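Local coordinates for putative lipoprotein (Campylobacter jejuni subsp. jejuni, PDB 4GIO) that is of unknown function but, as a putative lipoprotein with a variant immunoglobulin fold, is probably anchored to a bacterial membrane by its lipid, at residues L38-I43 with V56-K61; L70-Q75 with L87-S92. All blocks are in the same frame, centred on the assembly; numbering follows the deposited sequence.

Contact 1: L38-I43 with V56-K61; sequences LEFEVI and VDWLDK
Strands 38-43 and 56-59 face each other across the two sheets of a beta sandwich that is a variant of the immunoglobulin fold, with axes 10.1 Å apart at closest approach and N-to-C directions 137° apart. At this spacing the backbones do not meet, and apolar side chains fill the interval. Phe40 and Trp58 carry most of the contact. Their rings are tilted at 53°, with the Phe40 centroid 5.4 Å from that of the six-membered ring of Trp58. The pair is oblique, neither a parallel stack nor a T. Its closest point is Phe40 CE2 to Trp58 CH2, 3.5 Å. Phe40 CG sits between the backbone N and the carbonyl carbon (chi1 70°), and from there the ring reaches into the core. The CB of Trp58 does not point at strand 38-43, but the benzo rim of the indole, CZ3 and CH2, reaches Phe40. Leu38 lies beside the same indole: its CD2 comes to the ring edge, 4.0 Å from Trp58 CZ3. Val56 approaches Phe40 from the opposite direction. Outside the two strands, Phe99 of strand 98-105 also stacks on Phe40. Val56 CG1 has two aromatic neighbours: it lies over one face of the Trp58 ring, offset toward the rim, and sits 3.8 Å from Phe40 CE2 at the edge of that ring.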
loop_
_atom_site.group_PDB
_atom_site.type_symbol
_atom_site.label_atom_id
_atom_site.label_comp_id
_atom_site.label_asym_id
_atom_site.label_seq_id
_atom_site.Cartn_x
_atom_site.Cartn_y
_atom_site.Cartn_z
ATOM N N LEU A 38 -2.718 7.750 10.607
ATOM C CA LEU A 38 -3.274 7.387 9.302
ATOM C C LEU A 38 -3.231 5.873 9.074
ATOM O O LEU A 38 -2.223 5.215 9.335
ATOM C CB LEU A 38 -2.479 8.103 8.225
ATOM C CG LEU A 38 -2.865 7.834 6.757
ATOM C CD1 LEU A 38 -4.253 8.483 6.482
ATOM C CD2 LEU A 38 -1.734 8.359 5.825
ATOM N N GLU A 39 -4.329 5.317 8.560
ATOM C CA GLU A 39 -4.340 3.913 8.183
ATOM C C GLU A 39 -4.867 3.853 6.770
ATOM O O GLU A 39 -5.750 4.646 6.373
ATOM C CB GLU A 39 -5.274 3.140 9.140
ATOM C CG GLU A 39 -5.461 1.660 8.738
ATOM C CD GLU A 39 -6.663 1.018 9.431
ATOM O OE1 GLU A 39 -6.582 0.836 10.686
ATOM O OE2 GLU A 39 -7.676 0.746 8.704
ATOM N N PHE A 40 -4.344 2.943 5.991
ATOM C CA PHE A 40 -4.903 2.781 4.648
ATOM C C PHE A 40 -5.230 1.336 4.406
ATOM O O PHE A 40 -4.656 0.441 5.072
ATOM C CB PHE A 40 -4.027 3.409 3.541
ATOM C CG PHE A 40 -2.716 2.700 3.284
ATOM C CD1 PHE A 40 -2.673 1.523 2.512
ATOM C CD2 PHE A 40 -1.508 3.216 3.804
ATOM C CE1 PHE A 40 -1.460 0.879 2.251
ATOM C CE2 PHE A 40 -0.227 2.578 3.550
ATOM C CZ PHE A 40 -0.230 1.400 2.744
ATOM N N GLU A 41 -6.152 1.093 3.453
ATOM C CA GLU A 41 -6.543 -0.287 3.057
ATOM C C GLU A 41 -6.552 -0.343 1.565
ATOM O O GLU A 41 -7.132 0.547 0.930
ATOM C CB GLU A 41 -7.955 -0.647 3.510
ATOM C CG GLU A 41 -8.023 -1.056 4.961
ATOM C CD GLU A 41 -9.485 -1.319 5.484
ATOM O OE1 GLU A 41 -9.648 -1.451 6.746
ATOM O OE2 GLU A 41 -10.440 -1.404 4.648
ATOM N N VAL A 42 -5.861 -1.317 0.997
ATOM C CA VAL A 42 -5.834 -1.449 -0.458
ATOM C C VAL A 42 -6.424 -2.845 -0.700
ATOM O O VAL A 42 -6.012 -3.804 -0.060
ATOM C CB VAL A 42 -4.426 -1.311 -1.012
ATOM C CG1 VAL A 42 -4.362 -1.554 -2.577
ATOM C CG2 VAL A 42 -3.817 0.101 -0.664
ATOM N N ILE A 43 -7.389 -2.954 -1.608
ATOM C CA ILE A 43 -7.972 -4.255 -1.898
ATOM C C ILE A 43 -7.369 -4.704 -3.244
ATOM O O ILE A 43 -7.366 -3.944 -4.221
ATOM C CB ILE A 43 -9.503 -4.198 -1.981
ATOM C CG1 ILE A 43 -10.057 -3.760 -0.629
ATOM C CG2 ILE A 43 -10.075 -5.633 -2.386
ATOM C CD1 ILE A 43 -11.524 -3.443 -0.632
ATOM N N VAL A 56 6.026 0.663 1.136
ATOM C CA VAL A 56 5.226 1.815 1.565
ATOM C C VAL A 56 6.110 3.041 1.834
ATOM O O VAL A 56 7.138 2.907 2.501
ATOM C CB VAL A 56 4.472 1.507 2.854
ATOM C CG1 VAL A 56 3.554 2.734 3.215
ATOM C CG2 VAL A 56 3.616 0.214 2.653
ATOM N N ASP A 57 5.734 4.181 1.263
ATOM C CA ASP A 57 6.271 5.506 1.713
ATOM C C ASP A 57 5.125 6.265 2.403
ATOM O O ASP A 57 3.996 6.237 1.904
ATOM C CB ASP A 57 6.742 6.353 0.532
ATOM C CG ASP A 57 8.127 5.955 0.041
ATOM O OD1 ASP A 57 9.034 5.722 0.909
ATOM O OD2 ASP A 57 8.283 5.845 -1.208
ATOM N N TRP A 58 5.385 6.865 3.558
ATOM C CA TRP A 58 4.373 7.749 4.199
ATOM C C TRP A 58 4.643 9.133 3.790
ATOM O O TRP A 58 5.772 9.511 3.745
ATOM C CB TRP A 58 4.511 7.653 5.721
ATOM C CG TRP A 58 4.206 6.175 6.169
ATOM C CD1 TRP A 58 5.103 5.244 6.598
ATOM C CD2 TRP A 58 2.928 5.562 6.226
ATOM N NE1 TRP A 58 4.468 4.044 6.892
ATOM C CE2 TRP A 58 3.125 4.219 6.723
ATOM C CE3 TRP A 58 1.638 6.003 5.946
ATOM C CZ2 TRP A 58 2.081 3.329 6.889
ATOM C CZ3 TRP A 58 0.572 5.101 6.117
ATOM C CH2 TRP A 58 0.805 3.792 6.642
ATOM N N LEU A 59 3.595 9.888 3.494
ATOM C CA LEU A 59 3.699 11.271 3.013
ATOM C C LEU A 59 3.120 12.258 4.047
ATOM O O LEU A 59 2.079 11.949 4.681
ATOM C CB LEU A 59 2.924 11.439 1.711
ATOM C CG LEU A 59 3.289 10.477 0.537
ATOM C CD1 LEU A 59 2.468 10.832 -0.696
ATOM C CD2 LEU A 59 4.802 10.480 0.325
ATOM N N ASP A 60 3.727 13.471 4.144
ATOM C CA ASP A 60 3.232 14.435 5.065
ATOM C C ASP A 60 2.109 15.268 4.420
ATOM O O ASP A 60 1.672 15.020 3.261
ATOM C CB ASP A 60 4.408 15.284 5.677
ATOM C CG ASP A 60 5.086 16.223 4.631
ATOM O OD1 ASP A 60 4.559 16.411 3.500
ATOM O OD2 ASP A 60 6.136 16.827 4.982
ATOM N N LYS A 61 1.619 16.280 5.165
ATOM C CA LYS A 61 0.576 17.209 4.646
ATOM C C LYS A 61 0.931 17.902 3.313
ATOM O O LYS A 61 0.036 18.299 2.571
ATOM C CB LYS A 61 0.220 18.294 5.725
ATOM C CG LYS A 61 1.456 18.943 6.333
ATOM C CD LYS A 61 1.151 20.181 7.148
ATOM C CE LYS A 61 2.198 21.261 6.822
ATOM N NZ LYS A 61 1.921 21.986 5.487
#

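Contact 2: L70-Q75 with L87-S92; sequences LNEDYQ and LRKLAS
Glu72 and Lys89 reach toward each other from opposite directions and join in a salt bridge at the surface of the immunoglobulin-like sandwich. Glu72 belongs to the loop that leads into strand 75-79, and Lys89 to strand 85-90 of the other sheet. The Glu72 chain leaves with CG anti to the backbone N (chi1 155°) and stays extended beyond CG, which carries the carboxylate out toward the end of the Lys89 side chain. The lysine chain is folded instead, bent at chi2 (-55°) and chi3 (-88°). Lys89 NZ donates to Glu72 OE2 at 2.9 Å and meets that oxygen on its syn lone pair. The ammonium also lies close to the second oxygen, with Lys89 NZ 3.2 Å from Glu72 OE1. Lys89 NZ has another partner as well, a hydrogen bond to Tyr54 OH on strand 50-59. The lysine end is therefore shared between the loop and a strand of the opposite sheet. Where the loop enters strand 75-79, Gln75 NE2 donates to Asp73 O at 3.1 Å, from above the carbonyl plane. Asp73 OD1 accepts from Tyr74 N at 2.7 Å. At the other end of the contact, a water links Leu70 and Ser92. It accepts from Leu70 N at 3.0 Å and is hydrogen-bonded to Ser92 OG at 2.7 Å.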
loop_
_atom_site.group_PDB
_atom_site.type_symbol
_atom_site.label_atom_id
_atom_site.label_comp_id
_atom_site.label_asym_id
_atom_site.label_seq_id
_atom_site.Cartn_x
_atom_site.Cartn_y
_atom_site.Cartn_z
ATOM N N LEU A 70 10.343 5.233 11.029
ATOM C CA LEU A 70 10.874 3.883 10.870
ATOM C C LEU A 70 10.217 3.314 9.613
ATOM O O LEU A 70 9.000 3.268 9.522
ATOM C CB LEU A 70 10.506 2.983 12.058
ATOM C CG LEU A 70 11.437 2.924 13.261
ATOM C CD1 LEU A 70 10.971 1.903 14.314
ATOM C CD2 LEU A 70 12.899 2.652 12.876
ATOM N N ASN A 71 10.997 2.971 8.610
ATOM C CA ASN A 71 10.338 2.354 7.473
ATOM C C ASN A 71 10.496 0.858 7.499
ATOM O O ASN A 71 11.508 0.311 7.955
ATOM C CB ASN A 71 10.759 2.967 6.126
ATOM C CG ASN A 71 10.347 4.435 6.014
ATOM O OD1 ASN A 71 9.131 4.761 5.913
ATOM N ND2 ASN A 71 11.340 5.328 6.117
ATOM N N GLU A 72 9.443 0.219 7.022
ATOM C CA GLU A 72 9.386 -1.190 6.831
ATOM C C GLU A 72 10.075 -1.547 5.493
ATOM O O GLU A 72 9.975 -0.847 4.472
ATOM C CB GLU A 72 7.901 -1.561 6.917
ATOM C CG GLU A 72 7.428 -2.818 6.227
ATOM C CD GLU A 72 5.870 -2.865 6.128
ATOM O OE1 GLU A 72 5.234 -2.250 5.174
ATOM O OE2 GLU A 72 5.311 -3.523 7.030
ATOM N N ASP A 73 10.793 -2.656 5.506
ATOM C CA ASP A 73 11.495 -3.139 4.312
ATOM C C ASP A 73 10.469 -3.595 3.264
ATOM O O ASP A 73 9.308 -3.656 3.580
ATOM C CB ASP A 73 12.326 -4.347 4.738
ATOM C CG ASP A 73 13.491 -4.629 3.813
ATOM O OD1 ASP A 73 13.589 -4.129 2.682
ATOM O OD2 ASP A 73 14.353 -5.387 4.260
ATOM N N TYR A 74 10.919 -3.933 2.060
ATOM C CA TYR A 74 10.071 -4.547 1.060
ATOM C C TYR A 74 9.440 -5.751 1.748
ATOM O O TYR A 74 10.091 -6.412 2.606
ATOM C CB TYR A 74 10.890 -4.983 -0.136
ATOM C CG TYR A 74 11.423 -3.842 -0.965
ATOM C CD1 TYR A 74 12.708 -3.300 -0.717
ATOM C CD2 TYR A 74 10.651 -3.262 -1.959
ATOM C CE1 TYR A 74 13.210 -2.240 -1.494
ATOM C CE2 TYR A 74 11.112 -2.138 -2.707
ATOM C CZ TYR A 74 12.399 -1.674 -2.510
ATOM O OH TYR A 74 12.913 -0.628 -3.261
ATOM N N GLN A 75 8.172 -5.987 1.448
ATOM C CA GLN A 75 7.404 -7.077 2.083
ATOM C C GLN A 75 6.837 -7.977 1.014
ATOM O O GLN A 75 6.288 -7.500 0.018
ATOM C CB GLN A 75 6.234 -6.506 2.856
ATOM C CG GLN A 75 6.660 -5.554 3.944
ATOM C CD GLN A 75 7.284 -6.317 5.092
ATOM O OE1 GLN A 75 6.629 -7.199 5.682
ATOM N NE2 GLN A 75 8.542 -5.985 5.432
ATOM N N LEU A 87 -5.037 -5.288 1.958
ATOM C CA LEU A 87 -3.726 -4.871 2.509
ATOM C C LEU A 87 -3.984 -3.632 3.408
ATOM O O LEU A 87 -4.424 -2.553 2.936
ATOM C CB LEU A 87 -2.705 -4.579 1.371
ATOM C CG LEU A 87 -1.328 -4.095 1.830
ATOM C CD1 LEU A 87 -0.648 -5.106 2.739
ATOM C CD2 LEU A 87 -0.427 -3.669 0.651
ATOM N N ARG A 88 -3.732 -3.806 4.685
ATOM C CA ARG A 88 -4.015 -2.764 5.655
ATOM C C ARG A 88 -2.756 -2.285 6.394
ATOM O O ARG A 88 -2.024 -3.106 6.953
ATOM C CB ARG A 88 -5.083 -3.305 6.622
ATOM C CG ARG A 88 -5.574 -2.256 7.629
ATOM C CD ARG A 88 -7.020 -2.558 8.143
ATOM N NE ARG A 88 -7.093 -3.706 9.052
ATOM C CZ ARG A 88 -7.455 -4.940 8.697
ATOM N NH1 ARG A 88 -7.786 -5.222 7.430
ATOM N NH2 ARG A 88 -7.467 -5.892 9.620
ATOM N N LYS A 89 -2.454 -0.980 6.362
ATOM C CA LYS A 89 -1.216 -0.510 7.000
ATOM C C LYS A 89 -1.490 0.682 7.852
ATOM O O LYS A 89 -2.370 1.450 7.561
ATOM C CB LYS A 89 -0.159 -0.045 5.963
ATOM C CG LYS A 89 0.282 -1.146 5.000
ATOM C CD LYS A 89 0.790 -2.350 5.664
ATOM C CE LYS A 89 2.220 -2.436 6.008
ATOM N NZ LYS A 89 2.641 -3.927 6.099
ATOM N N LEU A 90 -0.679 0.870 8.877
ATOM C CA LEU A 90 -0.967 1.897 9.844
ATOM C C LEU A 90 0.295 2.723 10.048
ATOM O O LEU A 90 1.358 2.173 10.324
ATOM C CB LEU A 90 -1.361 1.181 11.147
ATOM C CG LEU A 90 -1.397 1.997 12.465
ATOM C CD1 LEU A 90 -2.457 3.022 12.354
ATOM C CD2 LEU A 90 -1.739 1.035 13.603
ATOM N N ALA A 91 0.186 4.024 9.937
ATOM C CA ALA A 91 1.389 4.840 10.157
ATOM C C ALA A 91 1.852 4.784 11.620
ATOM O O ALA A 91 1.032 4.561 12.510
ATOM C CB ALA A 91 1.079 6.232 9.795
ATOM N N SER A 92 3.141 5.065 11.859
ATOM C CA SER A 92 3.734 5.074 13.211
ATOM C C SER A 92 4.028 6.522 13.609
ATOM O O SER A 92 4.444 6.788 14.727
ATOM C CB SER A 92 5.007 4.191 13.295
ATOM O OG SER A 92 5.978 4.710 12.373
HETATM O O HOH W 1 8.261 5.866 13.109
#

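Overall arrangement
Contact 1 joins strands of the two sheets; contact 2 joins the edge strand 85-90 to a loop of the facing sheet. Their centres are about 9 Å apart. Contact 1 is buried between the sheets, whereas contact 2 lies at the surface. They share the antiparallel pairing of strands 38-44 and 85-90. Two probable backbone hydrogen bonds tie them there: Val42 O to Leu87 N at 2.7 Å and Leu38 O to Ala91 N at 2.8 Å. Phe40 and Lys89, each central to its own contact, are also backbone-bonded neighbours. Strand 50-59 gives contact 1 its second segment and supplies Tyr54 to the lysine of contact 2. Along the chain, contact 1 closes before contact 2 opens.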